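Local coordinates for Rep protein (Adeno-associated virus - 5, PDB 1M55) that probably nicks single-stranded viral DNA through its metal-dependent nuclease domain and recognises the viral origin during rolling-circle-type replication, at residues L53-R58 with V118-I123. Residues are numbered along the deposited sequence; the frame is centred on the assembly and turned at random.
Sequences LTVADR and VVFQGI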
ATOM      1  N   LEU A  53       0.029  -2.725  10.827  1.00  7.43           N
ATOM      2  CA  LEU A  53       0.694  -1.560  10.245  1.00  7.19           C
ATOM      3  C   LEU A  53       2.205  -1.800  10.161  1.00  7.43           C
ATOM      4  O   LEU A  53       2.857  -1.398   9.195  1.00  7.75           O
ATOM      5  CB  LEU A  53       0.402  -0.308  11.074  1.00  7.20           C
ATOM      6  CG  LEU A  53       1.113   0.987  10.673  1.00  8.43           C
ATOM      7  CD1 LEU A  53       0.848   1.337   9.210  1.00  8.62           C
ATOM      8  CD2 LEU A  53       0.656   2.107  11.597  1.00  9.12           C
ATOM      9  N   THR A  54       2.751  -2.468  11.170  1.00  6.98           N
ATOM     10  CA  THR A  54       4.177  -2.772  11.201  1.00  7.19           C
ATOM     11  C   THR A  54       4.560  -3.632   9.995  1.00  7.56           C
ATOM     12  O   THR A  54       5.557  -3.355   9.316  1.00  7.99           O
ATOM     13  CB  THR A  54       4.556  -3.462  12.534  1.00  7.47           C
ATOM     14  OG1 THR A  54       4.322  -2.545  13.615  1.00  7.27           O
ATOM     15  CG2 THR A  54       6.018  -3.888  12.537  1.00  6.66           C
ATOM     16  N   VAL A  55       3.757  -4.650   9.704  1.00  6.89           N
ATOM     17  CA  VAL A  55       4.022  -5.509   8.551  1.00  7.20           C
ATOM     18  C   VAL A  55       3.831  -4.699   7.268  1.00  6.50           C
ATOM     19  O   VAL A  55       4.655  -4.765   6.351  1.00  7.01           O
ATOM     20  CB  VAL A  55       3.054  -6.720   8.494  1.00  7.68           C
ATOM     21  CG1 VAL A  55       3.386  -7.600   7.295  1.00  7.78           C
ATOM     22  CG2 VAL A  55       3.145  -7.529   9.760  1.00  7.82           C
ATOM     23  N   ALA A  56       2.754  -3.918   7.228  1.00  5.95           N
ATOM     24  CA  ALA A  56       2.421  -3.101   6.065  1.00  6.53           C
ATOM     25  C   ALA A  56       3.530  -2.131   5.663  1.00  6.66           C
ATOM     26  O   ALA A  56       3.871  -2.032   4.480  1.00  7.30           O
ATOM     27  CB  ALA A  56       1.129  -2.343   6.312  1.00  6.56           C
ATOM     28  N   ASP A  57       4.104  -1.426   6.634  1.00  5.96           N
ATOM     29  CA  ASP A  57       5.166  -0.475   6.312  1.00  6.37           C
ATOM     30  C   ASP A  57       6.393  -1.173   5.749  1.00  6.61           C
ATOM     31  O   ASP A  57       7.035  -0.654   4.830  1.00  6.64           O
ATOM     32  CB  ASP A  57       5.568   0.365   7.525  1.00  7.90           C
ATOM     33  CG  ASP A  57       6.530   1.492   7.158  1.00 11.07           C
ATOM     34  OD1 ASP A  57       6.169   2.342   6.314  1.00 10.93           O
ATOM     35  OD2 ASP A  57       7.656   1.513   7.694  1.00 12.52           O
ATOM     36  N   ARG A  58       6.732  -2.338   6.298  1.00  5.93           N
ATOM     37  CA  ARG A  58       7.892  -3.066   5.807  1.00  5.84           C
ATOM     38  C   ARG A  58       7.627  -3.527   4.377  1.00  6.01           C
ATOM     39  O   ARG A  58       8.504  -3.427   3.513  1.00  7.19           O
ATOM     40  CB  ARG A  58       8.228  -4.253   6.709  1.00  6.30           C
ATOM     41  CG  ARG A  58       9.541  -4.957   6.354  1.00  7.65           C
ATOM     42  CD  ARG A  58      10.737  -3.994   6.353  1.00  8.77           C
ATOM     43  NE  ARG A  58      10.856  -3.251   7.606  1.00  7.98           N
ATOM     44  CZ  ARG A  58      11.399  -3.731   8.720  1.00  9.07           C
ATOM     45  NH1 ARG A  58      11.899  -4.963   8.751  1.00  8.80           N
ATOM     46  NH2 ARG A  58      11.398  -2.993   9.823  1.00  8.68           N
ATOM     47  N   VAL A 118      12.393 -11.303   2.529  1.00 10.93           N
ATOM     48  CA  VAL A 118      12.694 -10.257   3.502  1.00 11.08           C
ATOM     49  C   VAL A 118      11.713 -10.085   4.655  1.00 11.79           C
ATOM     50  O   VAL A 118      12.117  -9.987   5.818  1.00 12.81           O
ATOM     51  CB  VAL A 118      12.862  -8.886   2.793  1.00 10.97           C
ATOM     52  CG1 VAL A 118      13.092  -7.775   3.805  1.00 11.01           C
ATOM     53  CG2 VAL A 118      14.009  -8.953   1.808  1.00 11.06           C
ATOM     54  N   VAL A 119      10.426 -10.036   4.341  1.00 10.89           N
ATOM     55  CA  VAL A 119       9.426  -9.814   5.371  1.00 10.74           C
ATOM     56  C   VAL A 119       8.903 -11.089   6.022  1.00 11.40           C
ATOM     57  O   VAL A 119       8.658 -11.119   7.231  1.00 12.20           O
ATOM     58  CB  VAL A 119       8.217  -9.003   4.806  1.00 10.49           C
ATOM     59  CG1 VAL A 119       7.335  -8.500   5.937  1.00 10.69           C
ATOM     60  CG2 VAL A 119       8.700  -7.840   3.949  1.00 10.29           C
ATOM     61  N   PHE A 120       8.801 -12.158   5.241  1.00 10.72           N
ATOM     62  CA  PHE A 120       8.231 -13.397   5.749  1.00 10.51           C
ATOM     63  C   PHE A 120       9.126 -14.606   5.967  1.00 11.56           C
ATOM     64  O   PHE A 120       8.642 -15.735   6.027  1.00 11.62           O
ATOM     65  CB  PHE A 120       6.991 -13.739   4.921  1.00  9.72           C
ATOM     66  CG  PHE A 120       6.009 -12.606   4.852  1.00  9.16           C
ATOM     67  CD1 PHE A 120       5.783 -11.930   3.657  1.00  9.53           C
ATOM     68  CD2 PHE A 120       5.377 -12.157   6.008  1.00  8.60           C
ATOM     69  CE1 PHE A 120       4.945 -10.814   3.622  1.00  9.55           C
ATOM     70  CE2 PHE A 120       4.541 -11.049   5.984  1.00  9.20           C
ATOM     71  CZ  PHE A 120       4.325 -10.373   4.789  1.00  9.20           C
ATOM     72  N   GLN A 121      10.427 -14.366   6.113  1.00 13.03           N
ATOM     73  CA  GLN A 121      11.391 -15.432   6.388  1.00 14.32           C
ATOM     74  C   GLN A 121      11.322 -16.618   5.429  1.00 15.07           C
ATOM     75  O   GLN A 121      11.564 -17.760   5.827  1.00 16.98           O
ATOM     76  CB  GLN A 121      11.188 -15.934   7.826  1.00 17.80           C
ATOM     77  CG  GLN A 121      11.136 -14.831   8.859  1.00 17.58           C
ATOM     78  CD  GLN A 121      10.711 -15.316  10.238  1.00 16.87           C
ATOM     79  OE1 GLN A 121      10.722 -16.513  10.529  1.00 16.24           O
ATOM     80  NE2 GLN A 121      10.316 -14.380  11.089  1.00 17.21           N
ATOM     81  N   GLY A 122      10.969 -16.359   4.174  1.00 13.58           N
ATOM     82  CA  GLY A 122      10.876 -17.431   3.200  1.00 13.25           C
ATOM     83  C   GLY A 122       9.578 -18.220   3.248  1.00 14.35           C
ATOM     84  O   GLY A 122       9.424 -19.201   2.515  1.00 15.56           O
ATOM     85  N   ILE A 123       8.643 -17.807   4.101  1.00 13.39           N
ATOM     86  CA  ILE A 123       7.351 -18.485   4.223  1.00 13.58           C
ATOM     87  C   ILE A 123       6.350 -17.862   3.246  1.00 13.70           C
ATOM     88  O   ILE A 123       6.164 -16.645   3.237  1.00 13.78           O
ATOM     89  CB  ILE A 123       6.790 -18.369   5.669  1.00 13.12           C
ATOM     90  CG1 ILE A 123       7.758 -19.010   6.671  1.00 13.25           C
ATOM     91  CG2 ILE A 123       5.398 -19.001   5.762  1.00 12.87           C
ATOM     92  CD1 ILE A 123       8.003 -20.487   6.449  1.00 14.53           C
TER
HETATM   93  O   HOH W   1      12.415  -7.544   7.525  1.00 11.52           O
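Val55 meets Phe120 through a single methyl: CG1 lies 3.9 Å from CZ of Phe120 and equally close to CE2, at the rim of the ring and near its plane, and the two side chains cross at about a right angle. With CG1 of Val55 anti to the backbone N (chi1 -179°), that branch is the one presented to the ring. A face of the same ring is taken by the neighbouring Val119, whose CG1 sits 3.7 Å above the ring plane, displaced toward the rim. The two valines approach each other more loosely, 4.3 Å between Val55 CG1 and Val119 CG1. In the central antiparallel sheet and flanking helices of the HUH-type Rep nuclease fold, this packing joins helix 50-71 to the loop that follows helix 101-118; Phe26 and Val30 of helix 24-32 also touch Val55, and Pro12 touches Phe120. A type I' turn from Phe120 to Ile123 then redirects the loop, closed by Ile123 N to Phe120 O at 2.8 Å. Nearly one helical turn along from Val55, Arg58 lays its CG 3.8 Å from Val119 CG2. Bends at chi2 (56°) and chi3 (54°) fold the chain beyond CG and place the guanidinium where a water can link it to the backbone of Val118: Arg58 NH1 donates to the water in the guanidinium plane at 2.9 Å, and the water donates to Val118 O at 3.0 Å.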